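Local coordinates for protein carboxylesterase (Est-2) (Archaeoglobus fulgidus, PDB 5FRD) that probably hydrolyses carboxylic esters as a thermophilic enzyme of the alpha/beta hydrolase family, and binds coenzyme A close to its active site, at residues Leu41-Gly46 and Glu237-Leu242; Leu193-Glu198 and His228-Glu233; Leu2-Ile7 and Asp33-Val38; Leu51-Gln56 and Val60-Val65. All blocks are in the same frame, centred on the assembly; numbering follows the deposited sequence.

Contact 1 (Leu41-Gly46 and Glu237-Leu242)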
loop_
_atom_site.group_PDB
_atom_site.type_symbol
_atom_site.label_atom_id
_atom_site.label_comp_id
_atom_site.label_asym_id
_atom_site.label_seq_id
_atom_site.Cartn_x
_atom_site.Cartn_y
_atom_site.Cartn_z
ATOM N N LEU A 41 -12.223 4.312 -0.059
ATOM C CA LEU A 41 -12.731 4.954 -1.260
ATOM C C LEU A 41 -14.134 5.486 -1.044
ATOM O O LEU A 41 -14.440 6.585 -1.497
ATOM C CB LEU A 41 -12.697 4.010 -2.449
ATOM C CG LEU A 41 -11.295 3.701 -2.954
ATOM C CD1 LEU A 41 -11.328 2.443 -3.785
ATOM C CD2 LEU A 41 -10.750 4.884 -3.753
ATOM N N THR A 42 -14.959 4.724 -0.338
ATOM C CA THR A 42 -16.363 5.101 -0.106
ATOM C C THR A 42 -16.515 6.213 0.915
ATOM O O THR A 42 -17.472 6.990 0.828
ATOM C CB THR A 42 -17.228 3.886 0.283
ATOM O OG1 THR A 42 -16.681 3.289 1.468
ATOM C CG2 THR A 42 -17.338 2.889 -0.828
ATOM N N ALA A 43 -15.594 6.321 1.859
ATOM C CA ALA A 43 -15.703 7.305 2.932
ATOM C C ALA A 43 -14.875 8.541 2.720
ATOM O O ALA A 43 -15.340 9.639 2.966
ATOM C CB ALA A 43 -15.345 6.659 4.275
ATOM N N ILE A 44 -13.641 8.367 2.277
ATOM C CA ILE A 44 -12.680 9.445 2.112
ATOM C C ILE A 44 -12.639 9.916 0.672
ATOM O O ILE A 44 -12.544 11.119 0.434
ATOM C CB ILE A 44 -11.296 8.970 2.549
ATOM C CG1 ILE A 44 -11.366 8.783 4.079
ATOM C CG2 ILE A 44 -10.202 9.942 2.146
ATOM C CD1 ILE A 44 -10.167 8.127 4.669
ATOM N N GLY A 45 -12.751 8.982 -0.269
ATOM C CA GLY A 45 -12.664 9.322 -1.684
ATOM C C GLY A 45 -11.292 9.086 -2.245
ATOM O O GLY A 45 -10.428 8.520 -1.586
ATOM N N GLY A 46 -11.108 9.543 -3.476
ATOM C CA GLY A 46 -9.846 9.399 -4.180
ATOM C C GLY A 46 -9.856 8.271 -5.196
ATOM O O GLY A 46 -10.905 7.757 -5.583
ATOM N N GLU A 237 -11.565 3.270 12.320
ATOM C CA GLU A 237 -10.438 3.869 13.017
ATOM C C GLU A 237 -9.364 4.339 12.046
ATOM O O GLU A 237 -8.805 5.415 12.207
ATOM C CB GLU A 237 -9.855 2.867 14.000
ATOM C CG GLU A 237 -10.844 2.493 15.121
ATOM C CD GLU A 237 -11.804 1.349 14.835
ATOM O OE1 GLU A 237 -11.945 0.844 13.710
ATOM O OE2 GLU A 237 -12.541 0.928 15.770
ATOM N N PHE A 238 -9.127 3.535 11.031
ATOM C CA PHE A 238 -8.181 3.919 9.989
ATOM C C PHE A 238 -8.639 5.188 9.297
ATOM O O PHE A 238 -7.857 6.131 9.158
ATOM C CB PHE A 238 -8.016 2.764 8.996
ATOM C CG PHE A 238 -6.990 3.044 7.906
ATOM C CD1 PHE A 238 -7.350 3.758 6.789
ATOM C CD2 PHE A 238 -5.696 2.576 8.012
ATOM C CE1 PHE A 238 -6.418 4.050 5.789
ATOM C CE2 PHE A 238 -4.770 2.841 7.020
ATOM C CZ PHE A 238 -5.120 3.598 5.933
ATOM N N ASN A 239 -9.913 5.225 8.917
ATOM C CA ASN A 239 -10.442 6.368 8.208
ATOM C C ASN A 239 -10.410 7.618 9.054
ATOM O O ASN A 239 -10.158 8.706 8.564
ATOM C CB ASN A 239 -11.850 6.117 7.741
ATOM C CG ASN A 239 -11.941 5.136 6.580
ATOM O OD1 ASN A 239 -10.920 4.678 6.062
ATOM N ND2 ASN A 239 -13.144 4.778 6.189
ATOM N N GLU A 240 -10.718 7.487 10.346
ATOM C CA GLU A 240 -10.678 8.659 11.208
ATOM C C GLU A 240 -9.277 9.269 11.279
ATOM O O GLU A 240 -9.110 10.489 11.242
ATOM C CB GLU A 240 -11.222 8.268 12.596
ATOM C CG GLU A 240 -11.261 9.377 13.628
ATOM C CD GLU A 240 -11.809 8.901 14.969
ATOM O OE1 GLU A 240 -12.696 8.014 15.002
ATOM O OE2 GLU A 240 -11.331 9.428 15.998
ATOM N N ALA A 241 -8.254 8.417 11.402
ATOM C CA ALA A 241 -6.877 8.875 11.440
ATOM C C ALA A 241 -6.488 9.543 10.127
ATOM O O ALA A 241 -5.856 10.585 10.106
ATOM C CB ALA A 241 -5.926 7.725 11.719
ATOM N N LEU A 242 -6.851 8.906 9.022
ATOM C CA LEU A 242 -6.523 9.458 7.705
ATOM C C LEU A 242 -7.212 10.783 7.481
ATOM O O LEU A 242 -6.571 11.714 7.013
ATOM C CB LEU A 242 -6.839 8.436 6.616
ATOM C CG LEU A 242 -6.558 8.865 5.162
ATOM C CD1 LEU A 242 -5.128 9.307 4.990
ATOM C CD2 LEU A 242 -6.862 7.705 4.222
#
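Asn239, which touches Ala43 and Ile44, has its side-chain amide gripped at both ends by the helix that leads into 41-46. OD1 is hydrogen-bonded to Gln40 NE2, and ND2 to the backbone O of Asn39. These bonds tie helix 235-249, the last helix of this alpha/beta hydrolase fold, to helix 38-43. The shorter helix links the parallel strands 24-27 and 47-49.

With the amide held this way, its ND2 end lies 3.5 Å from the methyl CB of Ala43. The OD1 end faces the tip of Ile44, with CD1 at 3.8 Å. OD1 also sits at the edge of the Phe238 ring, in its plane.

Apolar contact lies beside the amide. The CG1 branch of Ile44 leaves anti to its carbonyl carbon (chi1 -69°), and its tip reaches Leu242. Leu246 and Glu243, on the same helix, also touch Ile44. Gly45 then leaves helical geometry with positive phi, and its O is bonded to Tyr26 OH. Ile44 was modelled in two conformers, so its tightest approach is doubtful: in the one given, CD1 stands 3.4 Å from Leu242 CD2.

Contact 2 (Leu193-Glu198 and His228-Glu233)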
loop_
_atom_site.group_PDB
_atom_site.type_symbol
_atom_site.label_atom_id
_atom_site.label_comp_id
_atom_site.label_asym_id
_atom_site.label_seq_id
_atom_site.Cartn_x
_atom_site.Cartn_y
_atom_site.Cartn_z
ATOM N N LEU A 193 2.173 10.373 7.425
ATOM C CA LEU A 193 1.404 9.651 8.439
ATOM C C LEU A 193 1.825 8.212 8.350
ATOM O O LEU A 193 1.894 7.640 7.245
ATOM C CB LEU A 193 -0.089 9.792 8.194
ATOM C CG LEU A 193 -1.012 9.060 9.171
ATOM C CD1 LEU A 193 -0.869 9.646 10.568
ATOM C CD2 LEU A 193 -2.431 9.168 8.695
ATOM N N VAL A 194 2.176 7.621 9.496
ATOM C CA VAL A 194 2.673 6.240 9.534
ATOM C C VAL A 194 1.665 5.455 10.355
ATOM O O VAL A 194 1.379 5.841 11.505
ATOM C CB VAL A 194 4.082 6.171 10.150
ATOM C CG1 VAL A 194 4.612 4.766 10.184
ATOM C CG2 VAL A 194 5.059 7.101 9.414
ATOM N N ILE A 195 1.061 4.422 9.773
ATOM C CA ILE A 195 -0.014 3.690 10.404
ATOM C C ILE A 195 0.335 2.217 10.451
ATOM O O ILE A 195 0.741 1.646 9.425
ATOM C CB ILE A 195 -1.359 3.842 9.658
ATOM C CG1 ILE A 195 -1.796 5.310 9.550
ATOM C CG2 ILE A 195 -2.450 3.026 10.321
ATOM C CD1 ILE A 195 -3.047 5.554 8.691
ATOM N N VAL A 196 0.148 1.573 11.611
ATOM C CA VAL A 196 0.359 0.142 11.719
ATOM C C VAL A 196 -0.665 -0.414 12.685
ATOM O O VAL A 196 -1.028 0.248 13.654
ATOM C CB VAL A 196 1.817 -0.180 12.149
ATOM C CG1 VAL A 196 2.144 0.414 13.506
ATOM C CG2 VAL A 196 2.113 -1.666 12.125
ATOM N N GLY A 197 -1.159 -1.606 12.399
ATOM C CA GLY A 197 -1.976 -2.330 13.348
ATOM C C GLY A 197 -1.094 -2.813 14.484
ATOM O O GLY A 197 0.016 -3.307 14.242
ATOM N N GLU A 198 -1.619 -2.732 15.702
ATOM C CA GLU A 198 -0.835 -3.112 16.896
ATOM C C GLU A 198 -0.292 -4.537 16.829
ATOM O O GLU A 198 0.805 -4.779 17.332
ATOM C CB GLU A 198 -1.717 -2.904 18.119
ATOM C CG GLU A 198 -1.010 -3.092 19.456
ATOM C CD GLU A 198 -1.932 -2.772 20.622
ATOM O OE1 GLU A 198 -2.479 -1.647 20.653
ATOM O OE2 GLU A 198 -2.088 -3.638 21.508
ATOM N N HIS A 228 -1.741 -6.528 10.130
ATOM C CA HIS A 228 -1.252 -5.960 8.865
ATOM C C HIS A 228 -2.364 -5.390 8.024
ATOM O O HIS A 228 -2.164 -4.339 7.399
ATOM C CB HIS A 228 -0.483 -7.042 8.115
ATOM C CG HIS A 228 0.319 -6.588 6.936
ATOM N ND1 HIS A 228 1.363 -5.712 7.052
ATOM C CD2 HIS A 228 0.297 -6.979 5.640
ATOM C CE1 HIS A 228 1.950 -5.574 5.873
ATOM N NE2 HIS A 228 1.312 -6.311 4.993
ATOM N N MET A 229 -3.536 -6.015 8.025
ATOM C CA MET A 229 -4.664 -5.592 7.165
ATOM C C MET A 229 -5.572 -4.540 7.823
ATOM O O MET A 229 -6.802 -4.575 7.718
ATOM C CB MET A 229 -5.478 -6.819 6.723
ATOM C CG MET A 229 -4.679 -7.892 6.037
ATOM S SD MET A 229 -3.649 -7.293 4.692
ATOM C CE MET A 229 -4.870 -6.627 3.594
ATOM N N VAL A 230 -4.933 -3.554 8.442
ATOM C CA VAL A 230 -5.590 -2.558 9.269
ATOM C C VAL A 230 -6.710 -1.781 8.567
ATOM O O VAL A 230 -7.723 -1.453 9.159
ATOM C CB VAL A 230 -4.536 -1.642 9.902
ATOM C CG1 VAL A 230 -3.714 -0.889 8.850
ATOM C CG2 VAL A 230 -5.165 -0.665 10.863
ATOM N N MET A 231 -6.552 -1.494 7.269
ATOM C CA MET A 231 -7.566 -0.719 6.540
ATOM C C MET A 231 -8.854 -1.497 6.313
ATOM O O MET A 231 -9.879 -0.890 6.072
ATOM C CB MET A 231 -7.003 -0.208 5.202
ATOM C CG MET A 231 -6.825 -1.257 4.110
ATOM S SD MET A 231 -5.667 -2.591 4.418
ATOM C CE MET A 231 -4.226 -1.587 4.564
ATOM N N LEU A 232 -8.763 -2.832 6.363
ATOM C CA LEU A 232 -9.917 -3.731 6.267
ATOM C C LEU A 232 -10.425 -4.143 7.628
ATOM O O LEU A 232 -11.622 -4.360 7.791
ATOM C CB LEU A 232 -9.527 -5.005 5.501
ATOM C CG LEU A 232 -9.163 -4.819 4.037
ATOM C CD1 LEU A 232 -8.537 -6.085 3.471
ATOM C CD2 LEU A 232 -10.390 -4.423 3.243
ATOM N N GLU A 233 -9.532 -4.319 8.591
ATOM C CA GLU A 233 -9.935 -4.868 9.907
ATOM C C GLU A 233 -10.527 -3.822 10.828
ATOM O O GLU A 233 -11.394 -4.144 11.670
ATOM C CB GLU A 233 -8.724 -5.478 10.616
ATOM C CG GLU A 233 -8.056 -6.689 9.985
ATOM C CD GLU A 233 -6.802 -7.091 10.764
ATOM O OE1 GLU A 233 -5.746 -6.484 10.525
ATOM O OE2 GLU A 233 -6.894 -8.012 11.628
#
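Gly197 meets Val230 with backbone alone, at the end of its strand. Their CA atoms are 5.5 Å apart, and Gly197 N lies 4.2 Å from Val230 CB. A CB on this glycine would point at the helix start and stand 3.8 Å from Val230 CB. The lack of a side chain here probably helps strand and helix come close.

No hydrogen bond crosses the contact. Two residues back along the strand, Ile195 adds a looser touch, its CG2 branch 4.4 Å from Val230 CG1.

The segment 228-233 is shaped by its own bonds. Met229 is the centre of an inverse gamma turn, with a weak bond from Val230 N to His228 O. It also holds the N-cap position of helix 230-233. Its carbonyl O takes two donors, Leu232 N at 3.0 Å and Glu233 N at 2.9 Å. Glu233 reaches back with OE1 to Ser227 N, while OE2 bonds Ala145 N.

The turn carries His228, whose CB leaves the backbone away from the strand. Its ND1 is bonded to Asp200 OD2, and its side chain touches Ser89. This is consistent with a Ser-His-Asp triad, as in other alpha/beta hydrolases. The contact would then set the histidine loop against the strand that leads toward Asp200.

Strand 192-197 runs parallel between strands 106-112 and 218-223. Val230 also packs on Val112 and Ile223 of these neighbours. Beyond the sheet, Val194 and Val196 turn to helix 205-214.

Contact 3 (Leu2-Ile7 and Asp33-Val38)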
loop_
_atom_site.group_PDB
_atom_site.type_symbol
_atom_site.label_atom_id
_atom_site.label_comp_id
_atom_site.label_asym_id
_atom_site.label_seq_id
_atom_site.Cartn_x
_atom_site.Cartn_y
_atom_site.Cartn_z
ATOM N N LEU A 2 -18.883 3.653 -5.747
ATOM C CA LEU A 2 -17.601 3.534 -6.460
ATOM C C LEU A 2 -17.800 3.349 -7.953
ATOM O O LEU A 2 -18.808 2.806 -8.398
ATOM C CB LEU A 2 -16.739 2.397 -5.919
ATOM C CG LEU A 2 -16.409 2.514 -4.439
ATOM C CD1 LEU A 2 -15.348 1.479 -4.115
ATOM C CD2 LEU A 2 -15.943 3.904 -4.031
ATOM N N GLU A 3 -16.811 3.816 -8.706
ATOM C CA GLU A 3 -16.752 3.652 -10.150
ATOM C C GLU A 3 -15.431 3.004 -10.490
ATOM O O GLU A 3 -14.416 3.264 -9.808
ATOM C CB GLU A 3 -16.816 5.008 -10.881
ATOM C CG GLU A 3 -17.077 4.876 -12.379
ATOM C CD GLU A 3 -16.763 6.094 -13.242
ATOM O OE1 GLU A 3 -16.447 7.178 -12.727
ATOM O OE2 GLU A 3 -16.852 5.924 -14.478
ATOM N N ARG A 4 -15.423 2.186 -11.512
ATOM C CA ARG A 4 -14.200 1.632 -12.075
ATOM C C ARG A 4 -13.882 2.404 -13.346
ATOM O O ARG A 4 -14.764 2.620 -14.190
ATOM C CB ARG A 4 -14.326 0.163 -12.359
ATOM C CG ARG A 4 -13.028 -0.447 -12.873
ATOM C CD ARG A 4 -13.057 -1.945 -12.972
ATOM N NE ARG A 4 -13.067 -2.588 -11.670
ATOM C CZ ARG A 4 -11.984 -2.834 -10.928
ATOM N NH1 ARG A 4 -10.780 -2.406 -11.311
ATOM N NH2 ARG A 4 -12.096 -3.500 -9.780
ATOM N N VAL A 5 -12.634 2.828 -13.476
ATOM C CA VAL A 5 -12.177 3.575 -14.664
ATOM C C VAL A 5 -10.970 2.902 -15.238
ATOM O O VAL A 5 -10.330 2.056 -14.603
ATOM C CB VAL A 5 -11.868 5.041 -14.361
ATOM C CG1 VAL A 5 -13.117 5.756 -13.878
ATOM C CG2 VAL A 5 -10.740 5.172 -13.344
ATOM N N PHE A 6 -10.637 3.295 -16.464
ATOM C CA PHE A 6 -9.484 2.753 -17.175
ATOM C C PHE A 6 -8.725 3.898 -17.798
ATOM O O PHE A 6 -9.337 4.808 -18.342
ATOM C CB PHE A 6 -9.945 1.770 -18.253
ATOM C CG PHE A 6 -10.616 0.544 -17.694
ATOM C CD1 PHE A 6 -11.971 0.542 -17.421
ATOM C CD2 PHE A 6 -9.860 -0.578 -17.390
ATOM C CE1 PHE A 6 -12.578 -0.593 -16.866
ATOM C CE2 PHE A 6 -10.473 -1.711 -16.849
ATOM C CZ PHE A 6 -11.813 -1.694 -16.588
ATOM N N ILE A 7 -7.413 3.790 -17.754
ATOM C CA ILE A 7 -6.470 4.710 -18.408
ATOM C C ILE A 7 -5.436 3.873 -19.134
ATOM O O ILE A 7 -5.376 2.644 -19.015
ATOM C CB ILE A 7 -5.780 5.653 -17.390
ATOM C CG1 ILE A 7 -4.873 4.893 -16.437
ATOM C CG2 ILE A 7 -6.827 6.478 -16.667
ATOM C CD1 ILE A 7 -4.048 5.782 -15.550
ATOM N N ASP A 33 -5.367 -5.946 -4.849
ATOM C CA ASP A 33 -5.792 -5.056 -5.912
ATOM C C ASP A 33 -6.497 -3.849 -5.300
ATOM O O ASP A 33 -6.527 -3.708 -4.074
ATOM C CB ASP A 33 -6.635 -5.829 -6.928
ATOM C CG ASP A 33 -7.857 -6.404 -6.363
ATOM O OD1 ASP A 33 -8.508 -5.788 -5.493
ATOM O OD2 ASP A 33 -8.149 -7.547 -6.806
ATOM N N ALA A 34 -7.044 -2.960 -6.131
ATOM C CA ALA A 34 -7.687 -1.768 -5.662
ATOM C C ALA A 34 -8.799 -1.986 -4.655
ATOM O O ALA A 34 -9.063 -1.109 -3.850
ATOM C CB ALA A 34 -8.207 -0.971 -6.835
ATOM N N THR A 35 -9.447 -3.151 -4.716
ATOM C CA THR A 35 -10.542 -3.444 -3.818
ATOM C C THR A 35 -10.106 -3.494 -2.368
ATOM O O THR A 35 -10.933 -3.349 -1.459
ATOM C CB THR A 35 -11.303 -4.715 -4.154
ATOM O OG1 THR A 35 -10.480 -5.853 -3.968
ATOM C CG2 THR A 35 -11.853 -4.691 -5.555
ATOM N N GLN A 36 -8.801 -3.607 -2.092
ATOM C CA GLN A 36 -8.288 -3.494 -0.737
ATOM C C GLN A 36 -8.722 -2.233 -0.031
ATOM O O GLN A 36 -8.794 -2.175 1.203
ATOM C CB GLN A 36 -6.762 -3.444 -0.836
ATOM C CG GLN A 36 -6.072 -3.627 0.475
ATOM C CD GLN A 36 -4.636 -3.516 0.277
ATOM O OE1 GLN A 36 -4.022 -4.224 -0.527
ATOM N NE2 GLN A 36 -4.088 -2.606 0.998
ATOM N N TRP A 37 -8.963 -1.182 -0.830
ATOM C CA TRP A 37 -9.232 0.130 -0.321
ATOM C C TRP A 37 -10.693 0.542 -0.367
ATOM O O TRP A 37 -11.003 1.723 -0.126
ATOM C CB TRP A 37 -8.425 1.158 -1.103
ATOM C CG TRP A 37 -6.940 0.908 -1.039
ATOM C CD1 TRP A 37 -6.150 0.424 -2.035
ATOM C CD2 TRP A 37 -6.081 1.134 0.070
ATOM N NE1 TRP A 37 -4.866 0.370 -1.635
ATOM C CE2 TRP A 37 -4.776 0.808 -0.339
ATOM C CE3 TRP A 37 -6.281 1.621 1.380
ATOM C CZ2 TRP A 37 -3.688 0.928 0.498
ATOM C CZ3 TRP A 37 -5.199 1.783 2.194
ATOM C CH2 TRP A 37 -3.918 1.431 1.756
ATOM N N VAL A 38 -11.612 -0.395 -0.624
ATOM C CA VAL A 38 -13.033 -0.016 -0.735
ATOM C C VAL A 38 -13.568 0.797 0.447
ATOM O O VAL A 38 -14.322 1.728 0.251
ATOM C CB VAL A 38 -14.002 -1.192 -1.000
ATOM C CG1 VAL A 38 -13.805 -1.716 -2.412
ATOM C CG2 VAL A 38 -13.904 -2.280 0.054
#
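Leu2 and Val38 have their CA atoms 8.1 Å apart, and those of Arg4 and Ala34 are 9.8 Å apart, so the backbones of 2-7 and 33-38 stay apart and side chains bridge them.

Leu2 meets Val38 methyl to methyl, CD1 on CG1 at 3.9 Å, the two side chains crossing at about a right angle. Val38 has a second conformer, so this touch holds for the one given.

Arg4 brings its guanidinium to Thr35. The chain leaves with CG anti to the backbone N (chi1 -177°) and turns at its outer torsions. Thr35 CG2 then lies at the edge of the guanidinium, near its plane, 4.4 Å from NH2. The charge is met mainly by Asp50: NH1 makes a salt bridge to OD2 and also bonds Ser15 OG. Asp50 OD1 in turn accepts from Ala34 N. One carboxylate therefore serves both segments.

Within 33-38, Asp33 OD1 accepts from Thr35 N at 2.9 Å, on the anti side, 22° out of the carboxylate plane. A partner at Thr35 OG1 is modelled too close to be trusted in detail, and Asp33 itself has two conformers. In the one given, the bond to Thr35 N makes an Asx turn. It opens the 3-10 segment 34-36, which leads into helix 38-43 in the strand-to-helix connection after strand 24-27 of the alpha/beta hydrolase fold.

Contact 4 (Leu51-Gln56 and Val60-Val65)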
loop_
_atom_site.group_PDB
_atom_site.type_symbol
_atom_site.label_atom_id
_atom_site.label_comp_id
_atom_site.label_asym_id
_atom_site.label_seq_id
_atom_site.Cartn_x
_atom_site.Cartn_y
_atom_site.Cartn_z
ATOM N N LEU A 51 -2.411 -2.195 -9.728
ATOM C CA LEU A 51 -1.117 -2.269 -10.396
ATOM C C LEU A 51 -1.192 -3.262 -11.541
ATOM O O LEU A 51 -1.937 -4.246 -11.474
ATOM C CB LEU A 51 -0.011 -2.685 -9.414
ATOM C CG LEU A 51 0.386 -1.676 -8.345
ATOM C CD1 LEU A 51 1.292 -2.315 -7.316
ATOM C CD2 LEU A 51 1.010 -0.420 -8.925
ATOM N N PRO A 52 -0.426 -3.016 -12.614
ATOM C CA PRO A 52 -0.356 -4.059 -13.645
ATOM C C PRO A 52 -0.082 -5.420 -13.012
ATOM O O PRO A 52 0.570 -5.509 -11.958
ATOM C CB PRO A 52 0.804 -3.594 -14.522
ATOM C CG PRO A 52 0.779 -2.109 -14.380
ATOM C CD PRO A 52 0.418 -1.862 -12.929
ATOM N N ASN A 53 -0.648 -6.455 -13.616
ATOM C CA ASN A 53 -0.652 -7.828 -13.090
ATOM C C ASN A 53 -1.656 -8.116 -11.998
ATOM O O ASN A 53 -1.701 -9.237 -11.494
ATOM C CB ASN A 53 0.743 -8.299 -12.657
ATOM C CG ASN A 53 1.773 -8.086 -13.747
ATOM O OD1 ASN A 53 1.569 -8.539 -14.862
ATOM N ND2 ASN A 53 2.813 -7.342 -13.462
ATOM N N HIS A 54 -2.462 -7.109 -11.646
ATOM C CA HIS A 54 -3.437 -7.197 -10.570
ATOM C C HIS A 54 -4.772 -6.652 -11.034
ATOM O O HIS A 54 -4.857 -5.773 -11.896
ATOM C CB HIS A 54 -2.960 -6.414 -9.350
ATOM C CG HIS A 54 -1.597 -6.816 -8.859
ATOM N ND1 HIS A 54 -0.437 -6.435 -9.488
ATOM C CD2 HIS A 54 -1.222 -7.557 -7.801
ATOM C CE1 HIS A 54 0.597 -6.939 -8.837
ATOM N NE2 HIS A 54 0.152 -7.607 -7.799
ATOM N N GLY A 55 -5.842 -7.137 -10.416
ATOM C CA GLY A 55 -7.192 -6.618 -10.685
ATOM C C GLY A 55 -7.550 -6.655 -12.154
ATOM O O GLY A 55 -7.340 -7.681 -12.818
ATOM N N GLN A 56 -8.058 -5.535 -12.652
ATOM C CA GLN A 56 -8.467 -5.437 -14.048
ATOM C C GLN A 56 -7.437 -4.754 -14.943
ATOM O O GLN A 56 -7.737 -4.382 -16.086
ATOM C CB GLN A 56 -9.817 -4.752 -14.151
ATOM C CG GLN A 56 -10.870 -5.461 -13.345
ATOM C CD GLN A 56 -11.285 -6.770 -13.971
ATOM O OE1 GLN A 56 -11.353 -6.896 -15.186
ATOM N NE2 GLN A 56 -11.478 -7.776 -13.136
ATOM N N VAL A 60 1.918 -7.330 -17.534
ATOM C CA VAL A 60 3.159 -6.852 -18.141
ATOM C C VAL A 60 4.315 -7.257 -17.230
ATOM O O VAL A 60 4.188 -7.340 -15.997
ATOM C CB VAL A 60 3.116 -5.323 -18.400
ATOM C CG1 VAL A 60 3.156 -4.529 -17.097
ATOM C CG2 VAL A 60 4.265 -4.885 -19.307
ATOM N N GLU A 61 5.476 -7.530 -17.823
ATOM C CA GLU A 61 6.647 -7.890 -17.039
ATOM C C GLU A 61 7.090 -6.722 -16.155
ATOM O O GLU A 61 7.309 -5.613 -16.653
ATOM C CB GLU A 61 7.800 -8.305 -17.968
ATOM C CG GLU A 61 9.001 -8.903 -17.256
ATOM C CD GLU A 61 10.199 -9.140 -18.172
ATOM O OE1 GLU A 61 10.121 -8.847 -19.388
ATOM O OE2 GLU A 61 11.238 -9.605 -17.658
ATOM N N VAL A 62 7.235 -6.976 -14.848
ATOM C CA VAL A 62 7.706 -5.975 -13.892
ATOM C C VAL A 62 8.798 -6.592 -13.020
ATOM O O VAL A 62 8.566 -7.570 -12.317
ATOM C CB VAL A 62 6.549 -5.421 -13.010
ATOM C CG1 VAL A 62 7.062 -4.460 -11.936
ATOM C CG2 VAL A 62 5.516 -4.736 -13.879
ATOM N N ASN A 63 9.984 -5.983 -13.057
ATOM C CA ASN A 63 11.169 -6.536 -12.408
ATOM C C ASN A 63 11.670 -5.777 -11.183
ATOM O O ASN A 63 12.637 -6.184 -10.532
ATOM C CB ASN A 63 12.263 -6.664 -13.481
ATOM C CG ASN A 63 11.910 -7.711 -14.526
ATOM O OD1 ASN A 63 11.426 -8.806 -14.199
ATOM N ND2 ASN A 63 12.139 -7.381 -15.775
ATOM N N SER A 64 10.972 -4.694 -10.813
ATOM C CA SER A 64 11.374 -3.915 -9.656
ATOM C C SER A 64 10.220 -3.109 -9.092
ATOM O O SER A 64 9.252 -2.803 -9.802
ATOM C CB SER A 64 12.501 -2.937 -10.016
ATOM O OG SER A 64 12.038 -1.961 -10.918
ATOM N N VAL A 65 10.354 -2.758 -7.821
ATOM C CA VAL A 65 9.464 -1.780 -7.192
ATOM C C VAL A 65 9.476 -0.466 -7.984
ATOM O O VAL A 65 8.422 0.149 -8.158
ATOM C CB VAL A 65 9.826 -1.563 -5.721
ATOM C CG1 VAL A 65 9.009 -0.441 -5.097
ATOM C CG2 VAL A 65 9.596 -2.826 -4.904
#
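Asn53 lays its side-chain amide against the backbone of Val60 and pairs with both of its polar atoms. OD1 accepts from Val60 N at 3.0 Å, the donor tilted 32° from the carbonyl plane. ND2 gives to Val60 O at 2.9 Å; this bond lies in the plane of both groups, with a C=O...donor angle of 157°. ND2 has a second partner in Tyr68 OH.

Asn53 sits in a type II turn from Leu51 to His54, closed by His54 N to Leu51 O at 2.9 Å. Its phi is positive. With CG anti to the carbonyl carbon (chi1 -51°), the amide reaches across the loop.

Pro52 O also has two partners, Tyr68 OH and His54 ND1, the latter at 2.8 Å. His54 ND1 makes a further weak bond to Leu51 O. At the other side of the ring, NE2 is bonded to Asp168 OD2.

Pro52 CB touches Val60 CG1 at 3.6 Å, a separate apolar contact; Val62 CG2 lies 3.8 Å from Asn53 ND2. Replacing Asn53 by alanine is likely to leave Val60 N and O without these mates and the segment 60-65 less firmly held to the turn.

The chemistry implies a loop fastened by two hydrogen bonds from one side-chain amide to the backbone N and O of one residue. It also suggests a His54 ring that may be polarised by Asp168 while ND1 donates to backbone carbonyls.

Contacts 1, 2 and 3 form a touching group. Phe238 of contact 1 packs on Ile195 of contact 2 (CE2 to CD1, 3.6 Å). Leu41 CB of contact 1 lies 3.6 Å from Leu2 CD2 of contact 3. Leu232 CD2 of contact 2 lies 3.4 Å from Gln36 O of contact 3. Contact 4 joins the group through contact 3, where Phe6 meets Gln56. Its nearest atoms stay about 12 Å from contacts 1 and 2, across the centre of the chain. Contact 2 carries the probable catalytic histidine; the Val230 side chain is about 14 Å from coenzyme A. The Val62 side chain of contact 4 is about 11 Å from that of Cys172, which binds coenzyme A.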